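Local structure of intergenic-region protein (Escherichia coli CFT073, 2WJ9) at residues B[165-170]-B[174-179]. The protein probably counters host restriction of incoming DNA, as an ArdB-type member of the antirestriction protein family. Sequence-based numbering, arbitrary orientation.
Sequences DYALQH and SAIMRI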
ATOM      1  N   ASP B 165       2.452  -5.015   3.440  1.00 29.44           N
ATOM      2  CA  ASP B 165       1.321  -5.658   4.137  1.00 29.73           C
ATOM      3  C   ASP B 165       1.602  -7.122   4.500  1.00 29.60           C
ATOM      4  O   ASP B 165       1.266  -7.564   5.596  1.00 29.35           O
ATOM      5  CB  ASP B 165       0.036  -5.593   3.299  1.00 29.85           C
ATOM      6  CG  ASP B 165      -0.700  -4.274   3.428  1.00 31.41           C
ATOM      7  OD1 ASP B 165      -0.226  -3.351   4.136  1.00 31.11           O
ATOM      8  OD2 ASP B 165      -1.790  -4.167   2.817  1.00 32.66           O
ATOM      9  N   TYR B 166       2.213  -7.863   3.581  1.00 29.97           N
ATOM     10  CA  TYR B 166       2.646  -9.239   3.853  1.00 29.99           C
ATOM     11  C   TYR B 166       3.654  -9.291   5.015  1.00 29.88           C
ATOM     12  O   TYR B 166       3.564 -10.179   5.885  1.00 29.85           O
ATOM     13  CB  TYR B 166       3.239  -9.867   2.588  1.00 30.17           C
ATOM     14  CG  TYR B 166       3.610 -11.327   2.721  1.00 30.01           C
ATOM     15  CD1 TYR B 166       2.641 -12.296   2.960  1.00 31.17           C
ATOM     16  CD2 TYR B 166       4.928 -11.749   2.579  1.00 28.99           C
ATOM     17  CE1 TYR B 166       2.976 -13.635   3.069  1.00 31.01           C
ATOM     18  CE2 TYR B 166       5.269 -13.082   2.693  1.00 30.37           C
ATOM     19  CZ  TYR B 166       4.290 -14.026   2.934  1.00 31.02           C
ATOM     20  OH  TYR B 166       4.619 -15.364   3.047  1.00 32.70           O
ATOM     21  N   ALA B 167       4.589  -8.331   5.037  1.00 29.85           N
ATOM     22  CA  ALA B 167       5.575  -8.212   6.125  1.00 29.69           C
ATOM     23  C   ALA B 167       4.896  -7.912   7.461  1.00 29.67           C
ATOM     24  O   ALA B 167       5.288  -8.456   8.500  1.00 29.20           O
ATOM     25  CB  ALA B 167       6.603  -7.130   5.807  1.00 29.52           C
ATOM     26  N   LEU B 168       3.866  -7.060   7.427  1.00 29.27           N
ATOM     27  CA  LEU B 168       3.143  -6.690   8.642  1.00 29.40           C
ATOM     28  C   LEU B 168       2.385  -7.869   9.251  1.00 29.00           C
ATOM     29  O   LEU B 168       2.099  -7.852  10.442  1.00 29.84           O
ATOM     30  CB  LEU B 168       2.197  -5.503   8.385  1.00 29.28           C
ATOM     31  CG  LEU B 168       2.906  -4.149   8.203  1.00 30.00           C
ATOM     32  CD1 LEU B 168       1.941  -3.072   7.674  1.00 30.28           C
ATOM     33  CD2 LEU B 168       3.551  -3.692   9.501  1.00 30.27           C
ATOM     34  N   GLN B 169       2.064  -8.878   8.440  1.00 28.93           N
ATOM     35  CA  GLN B 169       1.372 -10.082   8.916  1.00 28.84           C
ATOM     36  C   GLN B 169       2.327 -11.242   9.238  1.00 28.59           C
ATOM     37  O   GLN B 169       1.891 -12.280   9.738  1.00 28.24           O
ATOM     38  CB  GLN B 169       0.348 -10.561   7.878  1.00 29.03           C
ATOM     39  CG  GLN B 169      -0.810  -9.584   7.626  1.00 28.65           C
ATOM     40  CD  GLN B 169      -1.882 -10.135   6.701  1.00 29.88           C
ATOM     41  OE1 GLN B 169      -1.808 -11.273   6.225  1.00 29.06           O
ATOM     42  NE2 GLN B 169      -2.910  -9.323   6.455  1.00 29.44           N
ATOM     43  N   HIS B 170       3.615 -11.060   8.945  1.00 28.30           N
ATOM     44  CA  HIS B 170       4.616 -12.146   9.000  1.00 28.44           C
ATOM     45  C   HIS B 170       5.034 -12.449  10.442  1.00 28.49           C
ATOM     46  O   HIS B 170       5.122 -11.534  11.253  1.00 28.59           O
ATOM     47  CB  HIS B 170       5.845 -11.741   8.174  1.00 28.66           C
ATOM     48  CG  HIS B 170       6.733 -12.885   7.790  1.00 28.66           C
ATOM     49  ND1 HIS B 170       7.727 -13.368   8.614  1.00 28.88           N
ATOM     50  CD2 HIS B 170       6.803 -13.618   6.651  1.00 29.88           C
ATOM     51  CE1 HIS B 170       8.351 -14.367   8.014  1.00 28.94           C
ATOM     52  NE2 HIS B 170       7.805 -14.544   6.823  1.00 30.06           N
ATOM     53  N   SER B 174       8.676  -8.163  13.318  1.00 29.31           N
ATOM     54  CA  SER B 174       9.481  -7.303  14.188  0.50 29.59           C
ATOM     55  C   SER B 174      10.903  -7.156  13.653  1.00 29.46           C
ATOM     56  O   SER B 174      11.424  -6.043  13.561  1.00 30.03           O
ATOM     57  CB  SER B 174       9.502  -7.834  15.625  0.50 29.60           C
ATOM     58  OG  SER B 174      10.004  -9.158  15.682  0.50 30.38           O
ATOM     59  N   ALA B 175      11.522  -8.278  13.293  1.00 29.30           N
ATOM     60  CA  ALA B 175      12.881  -8.266  12.739  1.00 28.84           C
ATOM     61  C   ALA B 175      12.940  -7.579  11.366  1.00 28.56           C
ATOM     62  O   ALA B 175      13.859  -6.816  11.089  1.00 28.37           O
ATOM     63  CB  ALA B 175      13.442  -9.685  12.660  1.00 28.82           C
ATOM     64  N   ILE B 176      11.953  -7.843  10.509  1.00 28.14           N
ATOM     65  CA  ILE B 176      11.918  -7.226   9.175  1.00 28.72           C
ATOM     66  C   ILE B 176      11.817  -5.702   9.292  1.00 29.16           C
ATOM     67  O   ILE B 176      12.560  -4.977   8.637  1.00 29.35           O
ATOM     68  CB  ILE B 176      10.737  -7.758   8.327  1.00 28.47           C
ATOM     69  CG1 ILE B 176      10.912  -9.249   8.028  1.00 27.35           C
ATOM     70  CG2 ILE B 176      10.581  -6.948   7.010  1.00 28.70           C
ATOM     71  CD1 ILE B 176       9.638  -9.947   7.528  1.00 28.33           C
ATOM     72  N   MET B 177      10.911  -5.226  10.144  1.00 30.05           N
ATOM     73  CA  MET B 177      10.685  -3.789  10.303  1.00 30.83           C
ATOM     74  C   MET B 177      11.870  -3.115  10.983  1.00 30.91           C
ATOM     75  O   MET B 177      12.147  -1.948  10.733  1.00 31.30           O
ATOM     76  CB  MET B 177       9.407  -3.520  11.096  1.00 31.35           C
ATOM     77  CG  MET B 177       8.148  -3.855  10.321  1.00 32.87           C
ATOM     78  SD  MET B 177       7.919  -2.744   8.914  1.00 39.32           S
ATOM     79  CE  MET B 177       7.068  -3.815   7.787  1.00 35.80           C
ATOM     80  N   ARG B 178      12.572  -3.859  11.835  1.00 31.46           N
ATOM     81  CA  ARG B 178      13.762  -3.336  12.519  1.00 31.83           C
ATOM     82  C   ARG B 178      14.886  -3.055  11.524  1.00 31.95           C
ATOM     83  O   ARG B 178      15.537  -2.011  11.583  1.00 31.23           O
ATOM     84  CB  ARG B 178      14.236  -4.317  13.600  1.00 32.19           C
ATOM     85  CG  ARG B 178      15.629  -4.061  14.157  1.00 33.40           C
ATOM     86  CD  ARG B 178      15.835  -4.842  15.458  1.00 35.00           C
ATOM     87  NE  ARG B 178      17.150  -4.626  16.050  1.00 36.83           N
ATOM     88  CZ  ARG B 178      17.521  -3.529  16.704  1.00 38.54           C
ATOM     89  NH1 ARG B 178      16.681  -2.508  16.858  1.00 39.86           N
ATOM     90  NH2 ARG B 178      18.748  -3.451  17.209  1.00 39.10           N
ATOM     91  N   ILE B 179      15.108  -3.995  10.612  1.00 31.81           N
ATOM     92  CA  ILE B 179      16.219  -3.884   9.674  1.00 32.28           C
ATOM     93  C   ILE B 179      15.981  -2.800   8.619  1.00 32.74           C
ATOM     94  O   ILE B 179      16.926  -2.137   8.195  1.00 32.95           O
ATOM     95  CB  ILE B 179      16.576  -5.261   9.031  1.00 32.29           C
ATOM     96  CG1 ILE B 179      18.033  -5.279   8.550  1.00 32.22           C
ATOM     97  CG2 ILE B 179      15.630  -5.598   7.902  1.00 32.52           C
ATOM     98  CD1 ILE B 179      19.058  -5.292   9.680  1.00 31.40           C
TER
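A167 faces I176 and M177 across the turn joining two successive helices, and the contact is chiefly apolar. The small methyl of A167 lets the backbones come near, with the CA atoms of A167 and I176 7.1 Å apart, and two longer side chains reach it. The terminal CE of M177 lies 3.9 Å from A167 CB, while the branch methyl CG2 of I176 stands 4.2 Å from that same CB. The flexible thioether chain of M177 bends at chi2 (-67°), and its CE also meets L168 CD2 at 3.9 Å. The side chains of L168 and M177 cross at about a right angle; L168 starts out away from the second helix, and its far end does the touching.

A methyl-on-ring contact completes the interface. I176 CD1 sits over one face of the H170 imidazole, 4.1 Å from ND1, so the flat side of the ring packs against a hydrocarbon while both ring nitrogens have hydrogen-bond partners. ND1 pairs with the backbone N of E172 within the turn, and NE2 with E133 OE1; these two bonds fix the ring's rotation.

The C-terminal part of helix 154-168 and the residues after it thus pack against helix 173-180. Helix 132-151 borders both helices, its I137 touching Y166 and H170 and its L141 touching I176, whereas M177 packs on T41 of the second subunit and R178 NE bonds to R127 O in strand 126-130.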